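Local coordinates for protein KLLA0B12012p (Kluyveromyces lactis, PDB 6Y3P) that directly partners the mRNA decapping enzyme Dcp2 as Pby1, and carries the C-terminal ATP-grasp domain described here, which probably binds ATP, at residues Ile81-Leu86 with Lys342-Asn347; Arg218-Cys223 with Arg234-Phe239; Glu302-Leu307 with Phe329-Leu334. One frame throughout, in Å; residues are numbered along the deposited sequence.

Contact 1 (Ile81-Leu86 with Lys342-Asn347)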
loop_
_atom_site.group_PDB
_atom_site.type_symbol
_atom_site.label_atom_id
_atom_site.label_comp_id
_atom_site.label_asym_id
_atom_site.label_seq_id
_atom_site.Cartn_x
_atom_site.Cartn_y
_atom_site.Cartn_z
ATOM N N ILE A 81 -3.014 6.527 2.696
ATOM C CA ILE A 81 -3.964 5.517 2.176
ATOM C C ILE A 81 -4.793 6.041 0.988
ATOM O O ILE A 81 -5.411 5.239 0.287
ATOM C CB ILE A 81 -4.844 4.838 3.262
ATOM C CG1 ILE A 81 -5.694 5.863 4.066
ATOM C CG2 ILE A 81 -3.982 3.954 4.166
ATOM C CD1 ILE A 81 -6.944 5.283 4.780
ATOM N N ARG A 82 -4.750 7.352 0.708
ATOM C CA ARG A 82 -5.448 7.898 -0.456
ATOM C C ARG A 82 -4.416 8.201 -1.528
ATOM O O ARG A 82 -3.561 9.058 -1.320
ATOM C CB ARG A 82 -6.287 9.140 -0.099
ATOM C CG ARG A 82 -7.501 8.840 0.784
ATOM C CD ARG A 82 -8.749 8.471 -0.009
ATOM N NE ARG A 82 -9.210 9.560 -0.879
ATOM C CZ ARG A 82 -9.992 10.565 -0.489
ATOM N NH1 ARG A 82 -10.407 10.646 0.771
ATOM N NH2 ARG A 82 -10.359 11.500 -1.355
ATOM N N LYS A 83 -4.485 7.481 -2.667
ATOM C CA LYS A 83 -3.535 7.593 -3.786
ATOM C C LYS A 83 -3.429 9.025 -4.364
ATOM O O LYS A 83 -2.350 9.383 -4.832
ATOM C CB LYS A 83 -3.819 6.526 -4.881
ATOM C CG LYS A 83 -2.778 6.381 -6.026
ATOM C CD LYS A 83 -1.287 6.517 -5.622
ATOM C CE LYS A 83 -0.350 6.869 -6.767
ATOM N NZ LYS A 83 -0.028 5.691 -7.636
ATOM N N HIS A 84 -4.480 9.867 -4.267
ATOM C CA HIS A 84 -4.345 11.244 -4.750
ATOM C C HIS A 84 -3.446 12.016 -3.771
ATOM O O HIS A 84 -2.462 12.645 -4.177
ATOM C CB HIS A 84 -5.717 11.926 -4.947
ATOM C CG HIS A 84 -5.644 13.408 -5.205
ATOM N ND1 HIS A 84 -5.696 14.329 -4.165
ATOM C CD2 HIS A 84 -5.529 14.084 -6.375
ATOM C CE1 HIS A 84 -5.599 15.524 -4.730
ATOM N NE2 HIS A 84 -5.508 15.432 -6.056
ATOM N N TYR A 85 -3.734 11.872 -2.481
ATOM C CA TYR A 85 -3.026 12.543 -1.403
ATOM C C TYR A 85 -1.601 12.009 -1.202
ATOM O O TYR A 85 -0.707 12.808 -0.916
ATOM C CB TYR A 85 -3.884 12.510 -0.133
ATOM C CG TYR A 85 -5.094 13.401 -0.309
ATOM C CD1 TYR A 85 -5.027 14.763 -0.026
ATOM C CD2 TYR A 85 -6.262 12.917 -0.903
ATOM C CE1 TYR A 85 -6.108 15.611 -0.267
ATOM C CE2 TYR A 85 -7.347 13.759 -1.162
ATOM C CZ TYR A 85 -7.275 15.103 -0.820
ATOM O OH TYR A 85 -8.351 15.946 -1.008
ATOM N N LEU A 86 -1.376 10.694 -1.447
ATOM C CA LEU A 86 -0.077 10.019 -1.383
ATOM C C LEU A 86 0.877 10.742 -2.321
ATOM O O LEU A 86 1.967 11.125 -1.893
ATOM C CB LEU A 86 -0.195 8.520 -1.792
ATOM C CG LEU A 86 1.077 7.668 -1.716
ATOM C CD1 LEU A 86 1.522 7.459 -0.264
ATOM C CD2 LEU A 86 0.869 6.314 -2.377
ATOM N N LYS A 342 8.464 -0.026 -7.647
ATOM C CA LYS A 342 7.730 1.200 -7.801
ATOM C C LYS A 342 6.523 1.139 -6.931
ATOM O O LYS A 342 5.719 0.230 -7.072
ATOM C CB LYS A 342 7.452 1.533 -9.290
ATOM C CG LYS A 342 8.510 2.531 -9.812
ATOM C CD LYS A 342 8.716 2.517 -11.324
ATOM C CE LYS A 342 9.747 3.534 -11.804
ATOM N NZ LYS A 342 9.306 4.959 -11.631
ATOM N N LEU A 343 6.443 2.043 -5.945
ATOM C CA LEU A 343 5.276 2.066 -5.067
ATOM C C LEU A 343 4.053 2.543 -5.842
ATOM O O LEU A 343 4.088 3.579 -6.508
ATOM C CB LEU A 343 5.488 2.897 -3.781
ATOM C CG LEU A 343 4.300 2.934 -2.808
ATOM C CD1 LEU A 343 4.023 1.565 -2.195
ATOM C CD2 LEU A 343 4.517 3.974 -1.740
ATOM N N LEU A 344 2.981 1.759 -5.757
ATOM C CA LEU A 344 1.747 2.073 -6.426
ATOM C C LEU A 344 0.743 2.650 -5.435
ATOM O O LEU A 344 0.162 3.698 -5.706
ATOM C CB LEU A 344 1.206 0.815 -7.143
ATOM C CG LEU A 344 -0.174 0.922 -7.784
ATOM C CD1 LEU A 344 -0.160 1.829 -9.044
ATOM C CD2 LEU A 344 -0.715 -0.465 -8.109
ATOM N N GLU A 345 0.515 1.961 -4.301
ATOM C CA GLU A 345 -0.477 2.385 -3.298
ATOM C C GLU A 345 -0.255 1.742 -1.947
ATOM O O GLU A 345 0.473 0.744 -1.815
ATOM C CB GLU A 345 -1.911 2.068 -3.774
ATOM C CG GLU A 345 -2.190 0.576 -3.909
ATOM C CD GLU A 345 -3.422 0.180 -4.699
ATOM O OE1 GLU A 345 -4.300 1.049 -4.905
ATOM O OE2 GLU A 345 -3.520 -1.006 -5.093
ATOM N N VAL A 346 -0.932 2.314 -0.947
ATOM C CA VAL A 346 -0.930 1.860 0.432
ATOM C C VAL A 346 -2.404 1.597 0.743
ATOM O O VAL A 346 -3.243 2.462 0.538
ATOM C CB VAL A 346 -0.275 2.927 1.365
ATOM C CG1 VAL A 346 -0.370 2.535 2.838
ATOM C CG2 VAL A 346 1.174 3.215 0.964
ATOM N N ASN A 347 -2.717 0.377 1.151
ATOM C CA ASN A 347 -4.073 -0.040 1.489
ATOM C C ASN A 347 -4.196 -0.306 2.981
ATOM O O ASN A 347 -3.433 -1.084 3.557
ATOM C CB ASN A 347 -4.506 -1.284 0.692
ATOM C CG ASN A 347 -4.515 -1.076 -0.798
ATOM O OD1 ASN A 347 -5.325 -0.324 -1.347
ATOM N ND2 ASN A 347 -3.593 -1.724 -1.477
#
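K83 reaches across to the strand and ends with NZ 2.8 Å from L344 O. The ammonium group approaches in the carbonyl plane, on a lone pair, with a C=O...N angle of 143°. CG stands anti to the backbone N (chi1 -171°), which sends the chain toward the strand; bends at chi2 and chi4 then bring it round beside the carbonyl oxygen, where CD passes 3.2 Å from L344 O. A long, flexible lysine suits this place, since its methylenes can skirt L344 while NZ also donates to Q198 OE1 and L107 O. Three acceptors thus grip one amine, and an alanine here would probably leave all three oxygens without this shared donor and remove the polar tie between the start of helix 83-95 and the strand. E345 carries the opposite charge, but its OE1 lies 6.9 Å from K83 NZ, too far for direct pairing.

Strand 341-347 belongs to the antiparallel sheet of the ATP-grasp fold, in a region related to tubulin-tyrosine ligases. L344 and E345 form a classic beta bulge opposite D332, both bonding its backbone, and the lysine anchors on the first of the two.

Apolar contacts flank the lysine's bond on both sides along the strand. The side chains of I81 and V346 cross at about a right angle, with I81 CG2 4.1 Å from V346 CG1, and I81 CA makes a CH...O contact of 3.5 Å with V346 O. Beta-branched residues fit here because each presents a methyl close to its backbone. L86, one turn into the helix, spreads its two methyls: CD1 lies 4.4 Å from V346 CG2, while CD2 lies 4.4 Å from L343 CD2. L307 of helix 290-313 packs against L86, L343 and V346.

Contact 2 (Arg218-Cys223 with Arg234-Phe239)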
loop_
_atom_site.group_PDB
_atom_site.type_symbol
_atom_site.label_atom_id
_atom_site.label_comp_id
_atom_site.label_asym_id
_atom_site.label_seq_id
_atom_site.Cartn_x
_atom_site.Cartn_y
_atom_site.Cartn_z
ATOM N N ARG A 218 2.829 -7.460 -2.557
ATOM C CA ARG A 218 2.053 -7.011 -1.417
ATOM C C ARG A 218 3.014 -7.167 -0.223
ATOM O O ARG A 218 3.409 -8.284 0.132
ATOM C CB ARG A 218 0.773 -7.855 -1.230
ATOM C CG ARG A 218 -0.041 -7.527 0.047
ATOM C CD ARG A 218 -0.337 -6.043 0.149
ATOM N NE ARG A 218 -1.743 -5.740 0.414
ATOM C CZ ARG A 218 -2.713 -5.743 -0.495
ATOM N NH1 ARG A 218 -3.953 -5.419 -0.151
ATOM N NH2 ARG A 218 -2.456 -6.100 -1.750
ATOM N N CYS A 219 3.411 -6.039 0.356
ATOM C CA CYS A 219 4.297 -5.982 1.506
ATOM C C CYS A 219 3.486 -5.489 2.746
ATOM O O CYS A 219 2.880 -4.412 2.690
ATOM C CB CYS A 219 5.473 -5.060 1.179
ATOM S SG CYS A 219 6.637 -4.805 2.543
ATOM N N TYR A 220 3.417 -6.300 3.836
ATOM C CA TYR A 220 2.734 -5.848 5.063
ATOM C C TYR A 220 3.682 -5.006 5.893
ATOM O O TYR A 220 4.795 -5.430 6.190
ATOM C CB TYR A 220 2.165 -7.001 5.885
ATOM C CG TYR A 220 1.150 -7.788 5.092
ATOM C CD1 TYR A 220 -0.081 -7.229 4.751
ATOM C CD2 TYR A 220 1.436 -9.073 4.637
ATOM C CE1 TYR A 220 -1.012 -7.937 3.991
ATOM C CE2 TYR A 220 0.509 -9.797 3.884
ATOM C CZ TYR A 220 -0.722 -9.229 3.578
ATOM O OH TYR A 220 -1.650 -9.913 2.845
ATOM N N VAL A 221 3.256 -3.791 6.209
ATOM C CA VAL A 221 4.030 -2.809 6.940
ATOM C C VAL A 221 3.272 -2.478 8.211
ATOM O O VAL A 221 2.113 -2.090 8.130
ATOM C CB VAL A 221 4.275 -1.560 6.064
ATOM C CG1 VAL A 221 5.043 -0.484 6.838
ATOM C CG2 VAL A 221 5.005 -1.923 4.778
ATOM N N THR A 222 3.910 -2.647 9.382
ATOM C CA THR A 222 3.269 -2.347 10.659
ATOM C C THR A 222 3.875 -1.113 11.268
ATOM O O THR A 222 5.081 -1.043 11.465
ATOM C CB THR A 222 3.281 -3.561 11.632
ATOM O OG1 THR A 222 2.787 -4.716 10.967
ATOM C CG2 THR A 222 2.456 -3.325 12.894
ATOM N N CYS A 223 3.037 -0.132 11.537
ATOM C CA CYS A 223 3.402 1.073 12.271
ATOM C C CYS A 223 3.001 0.822 13.669
ATOM O O CYS A 223 1.886 0.385 13.894
ATOM C CB CYS A 223 2.685 2.301 11.727
ATOM S SG CYS A 223 3.433 2.951 10.236
ATOM N N ARG A 234 8.501 -11.339 4.697
ATOM C CA ARG A 234 7.881 -12.461 3.999
ATOM C C ARG A 234 6.757 -11.819 3.189
ATOM O O ARG A 234 5.669 -11.559 3.710
ATOM C CB ARG A 234 7.377 -13.512 4.990
ATOM C CG ARG A 234 8.512 -14.127 5.850
ATOM C CD ARG A 234 8.055 -15.374 6.613
ATOM N NE ARG A 234 7.607 -16.434 5.703
ATOM C CZ ARG A 234 6.895 -17.492 6.064
ATOM N NH1 ARG A 234 6.557 -17.670 7.337
ATOM N NH2 ARG A 234 6.528 -18.393 5.160
ATOM N N MET A 235 7.085 -11.413 1.961
ATOM C CA MET A 235 6.164 -10.694 1.097
ATOM C C MET A 235 5.432 -11.602 0.088
ATOM O O MET A 235 5.755 -12.781 -0.054
ATOM C CB MET A 235 6.863 -9.515 0.410
ATOM C CG MET A 235 7.979 -8.901 1.221
ATOM S SD MET A 235 8.642 -7.468 0.348
ATOM C CE MET A 235 9.756 -6.805 1.611
ATOM N N LEU A 236 4.399 -11.064 -0.551
ATOM C CA LEU A 236 3.570 -11.826 -1.476
ATOM C C LEU A 236 3.730 -11.307 -2.876
ATOM O O LEU A 236 3.855 -10.095 -3.090
ATOM C CB LEU A 236 2.078 -11.682 -1.089
ATOM C CG LEU A 236 1.499 -12.506 0.076
ATOM C CD1 LEU A 236 2.187 -12.203 1.376
ATOM C CD2 LEU A 236 0.048 -12.186 0.277
ATOM N N ALA A 237 3.665 -12.218 -3.830
ATOM C CA ALA A 237 3.671 -11.911 -5.247
ATOM C C ALA A 237 2.300 -12.394 -5.748
ATOM O O ALA A 237 1.969 -13.570 -5.607
ATOM C CB ALA A 237 4.807 -12.639 -5.962
ATOM N N LEU A 238 1.496 -11.452 -6.249
ATOM C CA LEU A 238 0.150 -11.668 -6.748
ATOM C C LEU A 238 0.248 -11.513 -8.244
ATOM O O LEU A 238 0.533 -10.429 -8.737
ATOM C CB LEU A 238 -0.842 -10.638 -6.128
ATOM C CG LEU A 238 -0.606 -10.313 -4.625
ATOM C CD1 LEU A 238 -0.876 -8.887 -4.319
ATOM C CD2 LEU A 238 -1.413 -11.160 -3.738
ATOM N N PHE A 239 0.095 -12.629 -8.960
ATOM C CA PHE A 239 0.218 -12.699 -10.415
ATOM C C PHE A 239 -1.081 -12.416 -11.150
ATOM O O PHE A 239 -2.167 -12.771 -10.672
ATOM C CB PHE A 239 0.760 -14.067 -10.825
ATOM C CG PHE A 239 2.199 -14.261 -10.428
ATOM C CD1 PHE A 239 2.530 -14.790 -9.183
ATOM C CD2 PHE A 239 3.230 -13.939 -11.306
ATOM C CE1 PHE A 239 3.868 -14.980 -8.818
ATOM C CE2 PHE A 239 4.567 -14.098 -10.928
ATOM C CZ PHE A 239 4.873 -14.620 -9.689
HETATM O O HOH W 1 5.254 -8.666 3.848
#
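The Y220 ring meets L236 obliquely: L236 CD1 reaches Y220 CE2 at 3.9 Å, and L236 CD2 lies 3.8 Å from Y220 OH. Beyond these segments the same ring meets that of F352, their planes inclined at about 35°. The second flat group, the guanidinium of R218, is approached just as obliquely by L238 CD1, while its NH2 forms a salt bridge with D332 on the neighbouring strand. The contact joins the two arms of a beta hairpin, strands 215-224 and 228-239, in the antiparallel sheet of the ATP-grasp fold.

R218 and L236 form an antiparallel hydrogen-bonded pair. R218 N donates to L236 O at 2.9 Å, and L236 N returns a bond to R218 O at 3.0 Å. The short strand axes are 145° apart, well short of strictly antiparallel. An arginine suits the pair because its aliphatic base can pack while its tip bears charge: R218 CB lies 3.7 Å from L238 CD1, and bends at chi2 and chi3 then bring the guanidinium to its acid partner while NH2 stays beside L238 CD1.

R218 and L236 share one face of the sheet; L236, like Y220, packs against helix 357-375, while C219 and M235 meet helix 290-313 through I300. C219 SG is anti to its own backbone N (chi1 177°), and M235, extended beyond CG, runs up to it, with CE 3.8 Å from SG. A small thiol and a slender thioether pack closely here without demanding polar partners.

Beyond the R218-L236 pair a water bridges the backbones, accepting from Y220 N at 3.0 Å and donating to R234 O at 2.9 Å.

Contact 3 (Glu302-Leu307 with Phe329-Leu334)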
loop_
_atom_site.group_PDB
_atom_site.type_symbol
_atom_site.label_atom_id
_atom_site.label_comp_id
_atom_site.label_asym_id
_atom_site.label_seq_id
_atom_site.Cartn_x
_atom_site.Cartn_y
_atom_site.Cartn_z
ATOM N N GLU A 302 13.828 1.036 2.121
ATOM C CA GLU A 302 14.176 2.422 1.909
ATOM C C GLU A 302 12.968 3.279 1.568
ATOM O O GLU A 302 12.812 4.361 2.136
ATOM C CB GLU A 302 15.287 2.527 0.856
ATOM C CG GLU A 302 16.108 3.795 0.952
ATOM C CD GLU A 302 16.578 4.245 2.327
ATOM O OE1 GLU A 302 16.881 3.390 3.195
ATOM O OE2 GLU A 302 16.666 5.477 2.520
ATOM N N ALA A 303 12.093 2.772 0.681
ATOM C CA ALA A 303 10.891 3.459 0.206
ATOM C C ALA A 303 9.843 3.668 1.307
ATOM O O ALA A 303 9.254 4.757 1.397
ATOM C CB ALA A 303 10.302 2.733 -0.990
ATOM N N VAL A 304 9.650 2.633 2.165
ATOM C CA VAL A 304 8.747 2.649 3.317
ATOM C C VAL A 304 9.220 3.727 4.348
ATOM O O VAL A 304 8.424 4.546 4.790
ATOM C CB VAL A 304 8.614 1.225 3.953
ATOM C CG1 VAL A 304 7.983 1.303 5.328
ATOM C CG2 VAL A 304 7.805 0.272 3.057
ATOM N N SER A 305 10.516 3.705 4.704
ATOM C CA SER A 305 11.190 4.617 5.649
ATOM C C SER A 305 11.044 6.080 5.195
ATOM O O SER A 305 10.663 6.939 5.980
ATOM C CB SER A 305 12.669 4.241 5.763
ATOM O OG SER A 305 13.373 5.184 6.551
ATOM N N GLU A 306 11.333 6.335 3.909
ATOM C CA GLU A 306 11.246 7.636 3.245
ATOM C C GLU A 306 9.813 8.127 3.221
ATOM O O GLU A 306 9.573 9.302 3.512
ATOM C CB GLU A 306 11.812 7.532 1.817
ATOM C CG GLU A 306 13.325 7.426 1.752
ATOM C CD GLU A 306 14.026 8.626 2.353
ATOM O OE1 GLU A 306 13.854 9.733 1.793
ATOM O OE2 GLU A 306 14.642 8.486 3.436
ATOM N N LEU A 307 8.853 7.225 2.943
ATOM C CA LEU A 307 7.429 7.583 2.922
ATOM C C LEU A 307 6.932 8.023 4.277
ATOM O O LEU A 307 6.220 9.023 4.370
ATOM C CB LEU A 307 6.548 6.470 2.322
ATOM C CG LEU A 307 5.047 6.771 2.188
ATOM C CD1 LEU A 307 4.805 8.112 1.459
ATOM C CD2 LEU A 307 4.354 5.691 1.450
ATOM N N PHE A 329 -0.500 -2.097 7.329
ATOM C CA PHE A 329 -0.955 -1.662 6.024
ATOM C C PHE A 329 -0.418 -2.629 4.970
ATOM O O PHE A 329 0.617 -3.267 5.180
ATOM C CB PHE A 329 -0.398 -0.260 5.706
ATOM C CG PHE A 329 -0.698 0.830 6.706
ATOM C CD1 PHE A 329 0.167 1.081 7.766
ATOM C CD2 PHE A 329 -1.800 1.665 6.537
ATOM C CE1 PHE A 329 -0.086 2.129 8.666
ATOM C CE2 PHE A 329 -2.051 2.716 7.434
ATOM C CZ PHE A 329 -1.197 2.933 8.496
ATOM N N GLY A 330 -1.117 -2.669 3.833
ATOM C CA GLY A 330 -0.740 -3.429 2.654
ATOM C C GLY A 330 -0.108 -2.522 1.615
ATOM O O GLY A 330 -0.808 -1.729 0.979
ATOM N N PHE A 331 1.234 -2.593 1.467
ATOM C CA PHE A 331 1.950 -1.785 0.487
ATOM C C PHE A 331 2.065 -2.542 -0.818
ATOM O O PHE A 331 2.575 -3.657 -0.842
ATOM C CB PHE A 331 3.330 -1.360 0.992
ATOM C CG PHE A 331 3.374 -0.119 1.844
ATOM C CD1 PHE A 331 2.650 -0.043 3.030
ATOM C CD2 PHE A 331 4.259 0.909 1.550
ATOM C CE1 PHE A 331 2.762 1.066 3.856
ATOM C CE2 PHE A 331 4.365 2.023 2.379
ATOM C CZ PHE A 331 3.617 2.095 3.527
ATOM N N ASP A 332 1.569 -1.942 -1.892
ATOM C CA ASP A 332 1.623 -2.545 -3.213
ATOM C C ASP A 332 2.655 -1.881 -4.096
ATOM O O ASP A 332 2.594 -0.670 -4.394
ATOM C CB ASP A 332 0.238 -2.620 -3.873
ATOM C CG ASP A 332 -0.664 -3.594 -3.123
ATOM O OD1 ASP A 332 -0.585 -4.820 -3.401
ATOM O OD2 ASP A 332 -1.377 -3.148 -2.203
ATOM N N PHE A 333 3.639 -2.700 -4.464
ATOM C CA PHE A 333 4.761 -2.362 -5.320
ATOM C C PHE A 333 4.727 -3.135 -6.644
ATOM O O PHE A 333 4.422 -4.320 -6.667
ATOM C CB PHE A 333 6.083 -2.730 -4.621
ATOM C CG PHE A 333 6.444 -1.915 -3.414
ATOM C CD1 PHE A 333 7.157 -0.734 -3.544
ATOM C CD2 PHE A 333 6.145 -2.368 -2.136
ATOM C CE1 PHE A 333 7.517 0.010 -2.407
ATOM C CE2 PHE A 333 6.478 -1.606 -1.010
ATOM C CZ PHE A 333 7.155 -0.424 -1.157
ATOM N N LEU A 334 5.130 -2.475 -7.719
ATOM C CA LEU A 334 5.330 -3.053 -9.047
ATOM C C LEU A 334 6.858 -3.259 -9.198
ATOM O O LEU A 334 7.652 -2.532 -8.597
ATOM C CB LEU A 334 4.829 -2.075 -10.114
ATOM C CG LEU A 334 3.372 -2.232 -10.603
ATOM C CD1 LEU A 334 2.369 -2.105 -9.488
ATOM C CD2 LEU A 334 3.038 -1.198 -11.663
#
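V304 pushes its CG2 methyl against two phenylalanine rings of the strand, F331 and F333. The setting is a helix packed on a beta sheet within the ATP-grasp fold: helix 290-313 crosses strand 326-335 with the short segment axes 11.4 Å apart and their directions 123° apart. The wide spacing is filled by side chains, and large aromatic residues on the strand suit it.

The contact itself is wholly apolar. V304 CG2 sits 3.9 Å from F331 CD2 and 4.3 Å from F333 CZ. It comes to F331 obliquely but to F333 at the ring edge, near the plane. A303 also meets that edge, its CB 4.1 Å from F333 CE1, and the small side chain leaves the helix surface low enough for the phenylalanine to reach it. L307 extends CG anti to its backbone N (chi1 -177°), bringing CD2 within 3.8 Å of F331 CE2. The rings alternate with D332, so F331 and F333 both turn to the helix, where L343 and V346 of strand 341-347 add further apolar cover to F331.

Polar groups are satisfied elsewhere. D332 forms a weak hydrogen bond with N347, while E306, buried on another side of the helix, is bonded by the hydroxyls of Y93 and S100.

Backbone bonding keeps the helical face regular. A303 and L307, one turn apart, face the strand on the same side of the helix and meet different rings, with L307 N bonded to A303 O at 2.9 Å.

How the contacts relate
All three contacts reach the same antiparallel sheet. Contact 3 lies in the core between helix 290-313 and the sheet, with every touching residue buried, and relies on apolar side chains alone. Contact 2, also buried, adds strand-to-strand backbone bonding and a bridging water. Contact 1 is only partly buried, and there a lysine supplies a polar tether beside apolar contacts. Strand 326-335 links them: on one edge C219 O accepts from F331 N at 2.7 Å, on the other L344 N is 2.8 Å from D332 O. Helix 290-313 packs against all three. Near D332 polar groups converge: N347 ND2 lies 3.9 Å from R218 NH1, a packing distance, and the D332 carboxylate is their shared acceptor.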